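Local structure of tumor necrosis factor ligand superfamily member 9 (Mus musculus, 6MKB) at residues Q18-W28 with W149-F159. The protein is a cytokine of the tumor necrosis factor family that binds the receptor TNFRSF9 and induces proliferation of activated T cells. Numbering follows the deposited sequence.
Sequences QASLCNTTLNW and WELSYPNTTSF. With NA (sodium ion), chain O; NAG (2-acetamido-2-deoxy-beta-D-glucopyranose), chain F.
Phe159 turns its ring edge to one face of the Trp28 indole in a T-shaped stack, with ring centroids 5.4 Å apart and planes at 58°. This is the interior of the antiparallel beta-sandwich, or jelly roll, of the TNF homology domain; Leu13 and Ala15 of strand 10-15 also touch Trp28. Over the same six-membered ring Phe159 CB makes a CH-pi contact, and Thr157 CG2 approaches the indole at Trp28 CH2, 4.1 Å away. Trp28 CG stands anti to its carbonyl carbon (chi1 -58°), which swings the indole inward to meet these groups. Leu26 CD2 lies 3.9 Å from Leu151 CD1, the two side chains crossing at about a right angle, while Leu21 lies alongside Trp149, its CD1 against the tryptophan CB. Between the loops, Gln18 and Leu151 form a single antiparallel hydrogen-bonded pair, with Gln18 N to Leu151 O and Leu151 N to Gln18 O both 2.8 Å. The loop 152-157 that follows, with a cis peptide before Pro154, brings Asn155 O to the sodium ion (2.6 Å), which Lys67 O and Ser69 OG also bind. At the solvent side, one water donates to both Ala19 O and Glu150 OE2, 2.7 Å from each.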
loop_
_atom_site.group_PDB
_atom_site.type_symbol
_atom_site.label_atom_id
_atom_site.label_comp_id
_atom_site.label_asym_id
_atom_site.label_seq_id
_atom_site.Cartn_x
_atom_site.Cartn_y
_atom_site.Cartn_z
ATOM N N GLN B 18 9.347 15.788 -10.403
ATOM C CA GLN B 18 10.251 16.385 -9.437
ATOM C C GLN B 18 11.653 15.862 -9.779
ATOM O O GLN B 18 11.971 14.708 -9.476
ATOM C CB GLN B 18 9.786 15.998 -8.018
ATOM C CG GLN B 18 9.926 17.083 -6.980
ATOM C CD GLN B 18 9.010 18.249 -7.212
ATOM O OE1 GLN B 18 7.786 18.142 -7.104
ATOM N NE2 GLN B 18 9.600 19.397 -7.515
ATOM N N ALA B 19 12.454 16.689 -10.485
ATOM C CA ALA B 19 13.795 16.370 -11.019
ATOM C C ALA B 19 14.830 15.981 -9.958
ATOM O O ALA B 19 15.796 15.281 -10.273
ATOM C CB ALA B 19 14.322 17.548 -11.833
ATOM N N SER B 20 14.648 16.455 -8.730
ATOM C CA SER B 20 15.528 16.192 -7.584
ATOM C C SER B 20 14.699 16.231 -6.320
ATOM O O SER B 20 13.551 16.681 -6.370
ATOM C CB SER B 20 16.663 17.214 -7.526
ATOM O OG SER B 20 16.185 18.517 -7.233
ATOM N N LEU B 21 15.250 15.762 -5.196
ATOM C CA LEU B 21 14.477 15.755 -3.965
ATOM C C LEU B 21 14.744 16.989 -3.116
ATOM O O LEU B 21 15.848 17.523 -3.081
ATOM C CB LEU B 21 14.718 14.476 -3.148
ATOM C CG LEU B 21 14.411 13.132 -3.808
ATOM C CD1 LEU B 21 14.685 11.993 -2.855
ATOM C CD2 LEU B 21 12.979 13.068 -4.382
ATOM N N CYS B 22 13.703 17.448 -2.451
ATOM C CA CYS B 22 13.719 18.590 -1.550
ATOM C C CYS B 22 12.477 18.517 -0.657
ATOM O O CYS B 22 11.556 17.724 -0.920
ATOM C CB CYS B 22 13.776 19.901 -2.334
ATOM S SG CYS B 22 12.363 20.161 -3.439
ATOM N N ASN B 23 12.457 19.353 0.388
ATOM C CA ASN B 23 11.340 19.438 1.320
ATOM C C ASN B 23 10.347 20.437 0.745
ATOM O O ASN B 23 10.648 21.628 0.680
ATOM C CB ASN B 23 11.831 19.796 2.741
ATOM C CG ASN B 23 12.739 18.755 3.354
ATOM O OD1 ASN B 23 12.777 17.590 2.951
ATOM N ND2 ASN B 23 13.494 19.160 4.345
ATOM N N THR B 24 9.193 19.932 0.252
ATOM C CA THR B 24 8.145 20.716 -0.427
ATOM C C THR B 24 6.777 19.996 -0.404
ATOM O O THR B 24 6.707 18.794 -0.154
ATOM C CB THR B 24 8.575 20.964 -1.916
ATOM O OG1 THR B 24 7.685 21.893 -2.541
ATOM C CG2 THR B 24 8.632 19.671 -2.758
ATOM N N THR B 25 5.707 20.710 -0.758
ATOM C CA THR B 25 4.396 20.087 -0.896
ATOM C C THR B 25 4.291 19.660 -2.353
ATOM O O THR B 25 4.573 20.456 -3.260
ATOM C CB THR B 25 3.291 21.011 -0.426
ATOM O OG1 THR B 25 3.442 21.165 0.987
ATOM C CG2 THR B 25 1.907 20.455 -0.731
ATOM N N LEU B 26 3.959 18.398 -2.580
ATOM C CA LEU B 26 3.876 17.883 -3.927
ATOM C C LEU B 26 2.661 18.421 -4.692
ATOM O O LEU B 26 1.573 18.630 -4.118
ATOM C CB LEU B 26 3.840 16.350 -3.926
ATOM C CG LEU B 26 5.134 15.627 -3.594
ATOM C CD1 LEU B 26 4.906 14.156 -3.577
ATOM C CD2 LEU B 26 6.259 15.967 -4.578
ATOM N N ASN B 27 2.883 18.639 -6.000
ATOM C CA ASN B 27 1.882 19.024 -6.974
ATOM C C ASN B 27 1.343 17.740 -7.593
ATOM O O ASN B 27 2.083 16.764 -7.735
ATOM C CB ASN B 27 2.486 19.948 -8.027
ATOM C CG ASN B 27 2.420 21.399 -7.628
ATOM O OD1 ASN B 27 1.337 21.971 -7.427
ATOM N ND2 ASN B 27 3.578 22.030 -7.503
ATOM N N TRP B 28 0.069 17.716 -7.936
ATOM C CA TRP B 28 -0.562 16.531 -8.488
ATOM C C TRP B 28 -1.283 16.829 -9.801
ATOM O O TRP B 28 -1.833 17.922 -9.984
ATOM C CB TRP B 28 -1.567 15.933 -7.460
ATOM C CG TRP B 28 -0.914 15.583 -6.163
ATOM C CD1 TRP B 28 -0.720 16.412 -5.093
ATOM C CD2 TRP B 28 -0.198 14.370 -5.866
ATOM N NE1 TRP B 28 0.072 15.791 -4.150
ATOM C CE2 TRP B 28 0.402 14.537 -4.597
ATOM C CE3 TRP B 28 -0.091 13.123 -6.506
ATOM C CZ2 TRP B 28 1.128 13.517 -3.978
ATOM C CZ3 TRP B 28 0.649 12.127 -5.904
ATOM C CH2 TRP B 28 1.289 12.343 -4.677
ATOM N N TRP B 149 18.127 11.158 -6.858
ATOM C CA TRP B 149 16.789 10.562 -6.928
ATOM C C TRP B 149 15.814 11.560 -7.476
ATOM O O TRP B 149 16.010 12.762 -7.312
ATOM C CB TRP B 149 16.305 10.065 -5.557
ATOM C CG TRP B 149 17.133 8.963 -4.959
ATOM C CD1 TRP B 149 18.160 9.102 -4.081
ATOM C CD2 TRP B 149 17.001 7.554 -5.207
ATOM N NE1 TRP B 149 18.648 7.867 -3.727
ATOM C CE2 TRP B 149 17.952 6.897 -4.401
ATOM C CE3 TRP B 149 16.126 6.776 -5.993
ATOM C CZ2 TRP B 149 18.071 5.492 -4.367
ATOM C CZ3 TRP B 149 16.221 5.388 -5.944
ATOM C CH2 TRP B 149 17.186 4.760 -5.140
ATOM N N GLU B 150 14.745 11.068 -8.112
ATOM C CA GLU B 150 13.721 11.920 -8.706
ATOM C C GLU B 150 12.359 11.234 -8.687
ATOM O O GLU B 150 12.263 10.006 -8.534
ATOM C CB GLU B 150 14.104 12.288 -10.164
ATOM C CG GLU B 150 13.991 11.124 -11.143
ATOM C CD GLU B 150 14.358 11.374 -12.588
ATOM O OE1 GLU B 150 14.719 10.394 -13.273
ATOM O OE2 GLU B 150 14.287 12.538 -13.042
ATOM N N LEU B 151 11.309 12.051 -8.854
ATOM C CA LEU B 151 9.934 11.600 -9.010
ATOM C C LEU B 151 9.585 11.895 -10.434
ATOM O O LEU B 151 9.498 13.067 -10.786
ATOM C CB LEU B 151 8.940 12.282 -8.028
ATOM C CG LEU B 151 9.206 12.231 -6.525
ATOM C CD1 LEU B 151 7.989 12.740 -5.774
ATOM C CD2 LEU B 151 9.545 10.822 -6.055
ATOM N N SER B 152 9.488 10.872 -11.282
ATOM C CA SER B 152 9.203 11.103 -12.689
ATOM C C SER B 152 8.205 10.123 -13.291
ATOM O O SER B 152 8.046 9.015 -12.814
ATOM C CB SER B 152 10.496 11.042 -13.497
ATOM O OG SER B 152 11.120 9.769 -13.421
ATOM N N TYR B 153 7.566 10.540 -14.373
ATOM C CA TYR B 153 6.708 9.715 -15.204
ATOM C C TYR B 153 7.654 8.863 -16.101
ATOM O O TYR B 153 8.691 9.399 -16.496
ATOM C CB TYR B 153 5.780 10.622 -16.031
ATOM C CG TYR B 153 4.904 9.847 -16.986
ATOM C CD1 TYR B 153 3.677 9.338 -16.575
ATOM C CD2 TYR B 153 5.323 9.574 -18.288
ATOM C CE1 TYR B 153 2.889 8.579 -17.434
ATOM C CE2 TYR B 153 4.545 8.812 -19.151
ATOM C CZ TYR B 153 3.328 8.317 -18.718
ATOM O OH TYR B 153 2.544 7.554 -19.540
ATOM N N PRO B 154 7.430 7.548 -16.374
ATOM C CA PRO B 154 6.238 6.724 -16.094
ATOM C C PRO B 154 6.196 6.024 -14.731
ATOM O O PRO B 154 5.178 5.408 -14.439
ATOM C CB PRO B 154 6.254 5.716 -17.257
ATOM C CG PRO B 154 7.706 5.497 -17.534
ATOM C CD PRO B 154 8.384 6.820 -17.244
ATOM N N ASN B 155 7.237 6.130 -13.892
ATOM C CA ASN B 155 7.192 5.545 -12.543
ATOM C C ASN B 155 6.621 6.604 -11.610
ATOM O O ASN B 155 7.345 7.212 -10.807
ATOM C CB ASN B 155 8.580 5.080 -12.083
ATOM C CG ASN B 155 9.205 4.055 -12.968
ATOM O OD1 ASN B 155 8.558 3.098 -13.396
ATOM N ND2 ASN B 155 10.485 4.239 -13.257
ATOM N N THR B 156 5.323 6.867 -11.771
ATOM C CA THR B 156 4.656 7.951 -11.087
ATOM C C THR B 156 4.147 7.607 -9.687
ATOM O O THR B 156 3.378 6.672 -9.497
ATOM C CB THR B 156 3.504 8.488 -11.930
ATOM O OG1 THR B 156 3.721 8.121 -13.288
ATOM C CG2 THR B 156 3.366 9.984 -11.816
ATOM N N THR B 157 4.549 8.444 -8.729
ATOM C CA THR B 157 4.119 8.465 -7.344
ATOM C C THR B 157 2.609 8.829 -7.358
ATOM O O THR B 157 2.156 9.626 -8.187
ATOM C CB THR B 157 5.028 9.468 -6.598
ATOM O OG1 THR B 157 6.347 8.910 -6.509
ATOM C CG2 THR B 157 4.496 9.891 -5.209
ATOM N N SER B 158 1.841 8.188 -6.494
ATOM C CA SER B 158 0.407 8.410 -6.444
ATOM C C SER B 158 -0.089 8.627 -5.015
ATOM O O SER B 158 0.554 8.259 -4.026
ATOM C CB SER B 158 -0.337 7.242 -7.079
ATOM O OG SER B 158 -0.084 6.035 -6.368
ATOM N N PHE B 159 -1.232 9.282 -4.932
ATOM C CA PHE B 159 -1.927 9.558 -3.701
ATOM C C PHE B 159 -3.406 9.509 -4.007
ATOM O O PHE B 159 -3.837 9.965 -5.070
ATOM C CB PHE B 159 -1.472 10.908 -3.133
ATOM C CG PHE B 159 -2.432 11.728 -2.307
ATOM C CD1 PHE B 159 -2.936 11.236 -1.101
ATOM C CD2 PHE B 159 -2.722 13.045 -2.658
ATOM C CE1 PHE B 159 -3.809 12.012 -0.320
ATOM C CE2 PHE B 159 -3.549 13.837 -1.853
ATOM C CZ PHE B 159 -4.097 13.314 -0.696
HETATM NA NA NA O . 9.683 8.026 -10.117
HETATM C C1 NAG F . 14.413 18.300 5.030
HETATM C C2 NAG F . 15.841 18.837 4.950
HETATM C C3 NAG F . 16.757 17.951 5.796
HETATM C C4 NAG F . 16.230 17.713 7.216
HETATM C C5 NAG F . 14.764 17.291 7.192
HETATM C C6 NAG F . 14.149 17.221 8.584
HETATM C C7 NAG F . 16.722 19.683 2.789
HETATM C C8 NAG F . 16.680 19.344 1.334
HETATM N N2 NAG F . 16.283 18.713 3.581
HETATM O O3 NAG F . 18.079 18.511 5.824
HETATM O O4 NAG F . 17.007 16.697 7.856
HETATM O O5 NAG F . 13.990 18.203 6.398
HETATM O O6 NAG F . 12.965 16.428 8.468
HETATM O O7 NAG F . 17.149 20.757 3.166
HETATM O O HOH W 1 16.302 14.351 -12.801
#